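Local coordinates for protein pectinesterase 1 (Solanum lycopersicum, PDB 1XG2) that catalyses the hydrolysis of methyl esters in the galacturonan backbone of pectin, as the pectinesterase domain of a longer precursor, and is captured here with its inhibitor protein, at residues 194-199 against 230-235; 220-225 against 257-262. All blocks are in the same frame, centred on the assembly; numbering follows the deposited sequence.

Contact 1 of 2, residues 194-199 against 230-235; sequences GTSIQF and VVMESY
The F199 ring meets E233 obliquely, with CE2 3.5 Å from E233 CB, while CG of its own neighbour Q198 lies over the centre of one ring face. F199 and E233 run side by side; the contact is made by E233 CB and CG, and the carboxylate plane is turned 51° from the ring. The amide of Q198 is turned elsewhere: its OE1 accepts from Q164 NE2 and its NE2 donates to G314 O, which fixes its rotation, and M232 CE comes within 3.9 Å of Q198 NE2. M232 CG sits between its backbone N and carbonyl carbon (chi1 59°), and from there an extended chain carries CE back to within 3.9 Å of S196 OG, which is hydrogen-bonded to F292 O. On the other side of the sheet I197 and V231 point the same way, I197 CD1 lying 4.1 Å from V231 CG2. The strands are parallel, their axes 12° apart, and the bonds alternate in the expected way: V230 N to T195 O, I197 N to V230 O, and M232 N to I197 O, the last nearly straight and 2.8 Å long. Where both chains turn, F199 N gives a longer bond of 3.3 Å to M232 O, in the carbonyl plane. That oxygen has a second donor, S234 OG at 2.9 Å, above the plane; the same hydroxyl accepts from C200 N. With S234 replaced by alanine, the C200 amide would probably lose this acceptor and M232 O one of its two donors. Both chains leave the sheet through residues with positive phi, F199 and E233, stacking equivalent turns. Such in-register parallel pairing of successive coils, with side chains aligned in ladders, is the hallmark of the right-handed parallel beta-helix of pectinesterases.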
loop_
_atom_site.group_PDB
_atom_site.type_symbol
_atom_site.label_atom_id
_atom_site.label_comp_id
_atom_site.label_asym_id
_atom_site.label_seq_id
_atom_site.Cartn_x
_atom_site.Cartn_y
_atom_site.Cartn_z
ATOM N N GLY A 194 -7.298 -1.677 3.537
ATOM C CA GLY A 194 -7.859 -2.703 2.687
ATOM C C GLY A 194 -7.919 -2.257 1.250
ATOM O O GLY A 194 -7.716 -1.093 0.937
ATOM N N THR A 195 -8.227 -3.198 0.371
ATOM C CA THR A 195 -8.302 -2.933 -1.055
ATOM C C THR A 195 -9.739 -3.059 -1.526
ATOM O O THR A 195 -10.388 -4.067 -1.321
ATOM C CB THR A 195 -7.419 -3.920 -1.805
ATOM O OG1 THR A 195 -6.041 -3.607 -1.567
ATOM C CG2 THR A 195 -7.607 -3.807 -3.314
ATOM N N SER A 196 -10.208 -2.034 -2.209
ATOM C CA SER A 196 -11.558 -2.014 -2.743
ATOM C C SER A 196 -11.458 -1.810 -4.250
ATOM O O SER A 196 -10.788 -0.896 -4.710
ATOM C CB SER A 196 -12.344 -0.872 -2.106
ATOM O OG SER A 196 -13.598 -0.696 -2.741
ATOM N N ILE A 197 -12.114 -2.681 -5.008
ATOM C CA ILE A 197 -12.115 -2.629 -6.458
ATOM C C ILE A 197 -13.573 -2.430 -6.879
ATOM O O ILE A 197 -14.417 -3.271 -6.586
ATOM C CB ILE A 197 -11.542 -3.946 -7.019
ATOM C CG1 ILE A 197 -10.040 -4.029 -6.734
ATOM C CG2 ILE A 197 -11.805 -4.106 -8.540
ATOM C CD1 ILE A 197 -9.504 -5.454 -6.807
ATOM N N GLN A 198 -13.843 -1.329 -7.565
ATOM C CA GLN A 198 -15.208 -0.875 -7.843
ATOM C C GLN A 198 -15.353 -0.372 -9.267
ATOM O O GLN A 198 -14.565 0.446 -9.709
ATOM C CB GLN A 198 -15.551 0.270 -6.883
ATOM C CG GLN A 198 -17.014 0.629 -6.826
ATOM C CD GLN A 198 -17.283 1.848 -5.944
ATOM O OE1 GLN A 198 -16.409 2.709 -5.775
ATOM N NE2 GLN A 198 -18.501 1.931 -5.404
ATOM N N PHE A 199 -16.382 -0.835 -9.975
ATOM C CA PHE A 199 -16.621 -0.437 -11.372
ATOM C C PHE A 199 -15.409 -0.710 -12.263
ATOM O O PHE A 199 -15.131 0.044 -13.191
ATOM C CB PHE A 199 -16.990 1.042 -11.500
ATOM C CG PHE A 199 -17.945 1.536 -10.461
ATOM C CD1 PHE A 199 -17.700 2.733 -9.808
ATOM C CD2 PHE A 199 -19.099 0.836 -10.156
ATOM C CE1 PHE A 199 -18.577 3.207 -8.844
ATOM C CE2 PHE A 199 -19.982 1.308 -9.188
ATOM C CZ PHE A 199 -19.721 2.499 -8.541
ATOM N N VAL A 230 -12.393 -6.260 -1.164
ATOM C CA VAL A 230 -13.744 -6.339 -1.686
ATOM C C VAL A 230 -13.748 -5.942 -3.139
ATOM O O VAL A 230 -13.103 -4.963 -3.544
ATOM C CB VAL A 230 -14.716 -5.449 -0.910
ATOM C CG1 VAL A 230 -16.074 -5.410 -1.589
ATOM C CG2 VAL A 230 -14.852 -5.951 0.498
ATOM N N VAL A 231 -14.464 -6.734 -3.927
ATOM C CA VAL A 231 -14.608 -6.495 -5.347
ATOM C C VAL A 231 -16.099 -6.265 -5.580
ATOM O O VAL A 231 -16.895 -7.154 -5.310
ATOM C CB VAL A 231 -14.142 -7.698 -6.170
ATOM C CG1 VAL A 231 -14.411 -7.449 -7.657
ATOM C CG2 VAL A 231 -12.658 -7.993 -5.912
ATOM N N MET A 232 -16.474 -5.078 -6.041
ATOM C CA MET A 232 -17.896 -4.756 -6.201
ATOM C C MET A 232 -18.253 -3.983 -7.457
ATOM O O MET A 232 -17.448 -3.238 -8.002
ATOM C CB MET A 232 -18.425 -4.047 -4.950
ATOM C CG MET A 232 -17.774 -2.774 -4.568
ATOM S SD MET A 232 -18.232 -2.293 -2.845
ATOM C CE MET A 232 -17.455 -0.727 -2.822
ATOM N N GLU A 233 -19.486 -4.190 -7.923
ATOM C CA GLU A 233 -19.996 -3.557 -9.121
ATOM C C GLU A 233 -19.004 -3.607 -10.273
ATOM O O GLU A 233 -18.854 -2.645 -11.023
ATOM C CB GLU A 233 -20.425 -2.115 -8.827
ATOM C CG GLU A 233 -21.627 -2.018 -7.897
ATOM C CD GLU A 233 -22.981 -2.247 -8.595
ATOM O OE1 GLU A 233 -23.045 -2.400 -9.849
ATOM O OE2 GLU A 233 -24.003 -2.280 -7.868
ATOM N N SER A 234 -18.339 -4.746 -10.412
ATOM C CA SER A 234 -17.296 -4.920 -11.411
ATOM C C SER A 234 -17.621 -6.069 -12.358
ATOM O O SER A 234 -18.412 -6.969 -12.038
ATOM C CB SER A 234 -15.947 -5.194 -10.737
ATOM O OG SER A 234 -15.501 -4.081 -9.981
ATOM N N TYR A 235 -17.009 -6.007 -13.534
ATOM C CA TYR A 235 -17.086 -7.072 -14.512
ATOM C C TYR A 235 -15.949 -8.032 -14.255
ATOM O O TYR A 235 -14.789 -7.626 -14.190
ATOM C CB TYR A 235 -17.000 -6.517 -15.927
ATOM C CG TYR A 235 -16.927 -7.587 -17.000
ATOM C CD1 TYR A 235 -18.085 -8.030 -17.646
ATOM C CD2 TYR A 235 -15.704 -8.154 -17.380
ATOM C CE1 TYR A 235 -18.029 -9.017 -18.630
ATOM C CE2 TYR A 235 -15.643 -9.147 -18.365
ATOM C CZ TYR A 235 -16.810 -9.558 -18.990
ATOM O OH TYR A 235 -16.765 -10.529 -19.959
#

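Contact 2 of 2, residues 220-225 against 257-262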
loop_
_atom_site.group_PDB
_atom_site.type_symbol
_atom_site.label_atom_id
_atom_site.label_comp_id
_atom_site.label_asym_id
_atom_site.label_seq_id
_atom_site.Cartn_x
_atom_site.Cartn_y
_atom_site.Cartn_z
ATOM N N GLY A 220 -7.857 -12.977 -5.159
ATOM C CA GLY A 220 -6.837 -12.731 -4.162
ATOM C C GLY A 220 -6.468 -13.940 -3.327
ATOM O O GLY A 220 -7.123 -14.990 -3.395
ATOM N N ARG A 221 -5.388 -13.782 -2.571
ATOM C CA ARG A 221 -4.982 -14.713 -1.533
ATOM C C ARG A 221 -4.467 -13.907 -0.333
ATOM O O ARG A 221 -3.961 -12.793 -0.503
ATOM C CB ARG A 221 -3.928 -15.705 -2.048
ATOM C CG ARG A 221 -2.654 -15.097 -2.617
ATOM C CD ARG A 221 -1.656 -16.144 -3.084
ATOM N NE ARG A 221 -0.371 -15.578 -3.451
ATOM C CZ ARG A 221 0.759 -16.277 -3.530
ATOM N NH1 ARG A 221 0.782 -17.590 -3.280
ATOM N NH2 ARG A 221 1.880 -15.664 -3.845
ATOM N N PRO A 222 -4.673 -14.431 0.878
ATOM C CA PRO A 222 -4.352 -13.694 2.114
ATOM C C PRO A 222 -2.892 -13.711 2.532
ATOM O O PRO A 222 -2.455 -14.565 3.298
ATOM C CB PRO A 222 -5.256 -14.363 3.152
ATOM C CG PRO A 222 -5.405 -15.784 2.653
ATOM C CD PRO A 222 -5.359 -15.706 1.155
ATOM N N TRP A 223 -2.145 -12.732 2.030
ATOM C CA TRP A 223 -0.734 -12.561 2.362
ATOM C C TRP A 223 -0.595 -12.444 3.872
ATOM O O TRP A 223 0.317 -13.039 4.467
ATOM C CB TRP A 223 -0.187 -11.307 1.661
ATOM C CG TRP A 223 1.246 -10.939 1.917
ATOM C CD1 TRP A 223 2.246 -11.754 2.344
ATOM C CD2 TRP A 223 1.842 -9.641 1.730
ATOM N NE1 TRP A 223 3.418 -11.047 2.451
ATOM C CE2 TRP A 223 3.200 -9.747 2.071
ATOM C CE3 TRP A 223 1.354 -8.399 1.319
ATOM C CZ2 TRP A 223 4.078 -8.661 2.021
ATOM C CZ3 TRP A 223 2.223 -7.318 1.264
ATOM C CH2 TRP A 223 3.570 -7.451 1.609
ATOM N N LYS A 224 -1.511 -11.700 4.492
ATOM C CA LYS A 224 -1.479 -11.507 5.943
ATOM C C LYS A 224 -2.797 -11.877 6.579
ATOM O O LYS A 224 -3.804 -12.058 5.895
ATOM C CB LYS A 224 -1.075 -10.074 6.301
ATOM C CG LYS A 224 0.283 -9.662 5.740
ATOM C CD LYS A 224 1.423 -10.382 6.476
ATOM C CE LYS A 224 2.748 -10.217 5.781
ATOM N NZ LYS A 224 3.457 -9.020 6.263
ATOM N N GLU A 225 -2.776 -11.980 7.905
ATOM C CA GLU A 225 -3.811 -12.685 8.656
ATOM C C GLU A 225 -5.188 -12.022 8.569
ATOM O O GLU A 225 -6.224 -12.709 8.547
ATOM C CB GLU A 225 -3.372 -12.799 10.116
ATOM C CG GLU A 225 -4.144 -13.818 10.932
ATOM C CD GLU A 225 -3.679 -13.881 12.390
ATOM O OE1 GLU A 225 -4.297 -14.623 13.178
ATOM O OE2 GLU A 225 -2.696 -13.190 12.741
ATOM N N LEU A 257 -9.498 -13.211 7.647
ATOM C CA LEU A 257 -9.582 -12.362 6.464
ATOM C C LEU A 257 -11.037 -11.926 6.259
ATOM O O LEU A 257 -11.973 -12.535 6.805
ATOM C CB LEU A 257 -9.021 -13.090 5.220
ATOM C CG LEU A 257 -9.756 -14.355 4.732
ATOM C CD1 LEU A 257 -10.974 -14.008 3.905
ATOM C CD2 LEU A 257 -8.816 -15.234 3.933
ATOM N N TYR A 258 -11.226 -10.862 5.488
ATOM C CA TYR A 258 -12.541 -10.439 5.031
ATOM C C TYR A 258 -12.459 -10.172 3.536
ATOM O O TYR A 258 -11.915 -9.142 3.110
ATOM C CB TYR A 258 -13.014 -9.167 5.748
ATOM C CG TYR A 258 -14.427 -8.769 5.367
ATOM C CD1 TYR A 258 -14.679 -7.967 4.248
ATOM C CD2 TYR A 258 -15.510 -9.184 6.128
ATOM C CE1 TYR A 258 -15.980 -7.601 3.897
ATOM C CE2 TYR A 258 -16.821 -8.820 5.783
ATOM C CZ TYR A 258 -17.042 -8.030 4.673
ATOM O OH TYR A 258 -18.324 -7.679 4.325
ATOM N N TYR A 259 -12.991 -11.108 2.759
ATOM C CA TYR A 259 -13.081 -10.998 1.321
ATOM C C TYR A 259 -14.552 -10.937 0.946
ATOM O O TYR A 259 -15.332 -11.811 1.326
ATOM C CB TYR A 259 -12.400 -12.194 0.649
ATOM C CG TYR A 259 -10.882 -12.173 0.661
ATOM C CD1 TYR A 259 -10.168 -11.044 1.058
ATOM C CD2 TYR A 259 -10.157 -13.304 0.285
ATOM C CE1 TYR A 259 -8.786 -11.040 1.073
ATOM C CE2 TYR A 259 -8.767 -13.305 0.267
ATOM C CZ TYR A 259 -8.086 -12.173 0.670
ATOM O OH TYR A 259 -6.722 -12.181 0.667
ATOM N N GLY A 260 -14.935 -9.909 0.209
ATOM C CA GLY A 260 -16.325 -9.711 -0.150
ATOM C C GLY A 260 -16.515 -9.467 -1.620
ATOM O O GLY A 260 -15.638 -8.912 -2.279
ATOM N N GLU A 261 -17.670 -9.897 -2.127
ATOM C CA GLU A 261 -18.126 -9.569 -3.465
ATOM C C GLU A 261 -19.558 -9.033 -3.412
ATOM O O GLU A 261 -20.418 -9.630 -2.760
ATOM C CB GLU A 261 -18.048 -10.791 -4.376
ATOM C CG GLU A 261 -16.621 -11.198 -4.716
ATOM C CD GLU A 261 -16.549 -12.513 -5.475
ATOM O OE1 GLU A 261 -16.837 -12.506 -6.686
ATOM O OE2 GLU A 261 -16.202 -13.548 -4.862
ATOM N N PHE A 262 -19.790 -7.911 -4.089
ATOM C CA PHE A 262 -21.078 -7.213 -4.097
ATOM C C PHE A 262 -21.439 -6.811 -5.516
ATOM O O PHE A 262 -20.768 -5.988 -6.123
ATOM C CB PHE A 262 -20.994 -5.956 -3.217
ATOM C CG PHE A 262 -22.223 -5.078 -3.227
ATOM C CD1 PHE A 262 -23.381 -5.465 -2.568
ATOM C CD2 PHE A 262 -22.205 -3.841 -3.852
ATOM C CE1 PHE A 262 -24.506 -4.639 -2.552
ATOM C CE2 PHE A 262 -23.315 -3.005 -3.836
ATOM C CZ PHE A 262 -24.472 -3.407 -3.181
#
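L257 meets P222 through one methyl: CD2 lies 3.7 Å from P222 CG and equally far from P222 CB, and the two side chains cross obliquely. Its CG stands between the backbone N and the carbonyl carbon (chi1 64°), a turn that brings CD2 up to the proline, while CD1 rests 3.7 Å above the ring plane of Y259, offset toward the rim. The backbone N of L257 is 3.4 Å from E225 O, but the angle is too poor for a hydrogen bond; that oxygen accepts instead from T256 OG1, just before the segment. Y258 points to the other side of its strand, and the contact resumes at Y259. With CG anti to the carbonyl carbon (chi1 -75°), the phenol reaches toward 220-225 end first, its OH 3.0 Å from R221 C and 3.1 Å from P222 N, both near the ring plane. The proline ring crosses the phenol at about a right angle, P222 CB being 3.6 Å from Y259 OH. P222 N carries no hydrogen, so its closeness to the hydroxyl is contact alone; the hydroxyl is hydrogen-bonded to S227 OG, and the ring is stacked with W245. Beyond Y259 the strand continues to F262. The proline that the tyrosine and leucine touch is the centre of an inverse gamma turn, in which W223 N makes a weak bond to R221 O. From it R221 points away, and its NE forms a salt bridge with D153 OD1, D153 being the predicted nucleophile. The turn thus carries R221 and W223, probable substrate-binding residues by similarity, beside the predicted nucleophile in the active site of the pectinesterase fold.

How the contacts relate
Contacts 1 and 2 lie with their centres 12 Å apart and meet on the same parallel sheet, where strand 228-232 is flanked by 194-198 and by 258-262. The second pairing is carried by V231 N, 3.0 Å from G260 O, and E233 N, 2.8 Å from F262 O, both probable hydrogen bonds. Along the chain the segments alternate, as expected of successive beta-helix coils. Their relation to catalysis differs: contact 2 holds R221, whose side chain is about 3 Å from that of D153, whereas in contact 1 the side chain of T195 remains about 11 Å from that of D153. The inhibitor also reaches contact 2, where D117 of the inhibitor chain forms a salt bridge with K224.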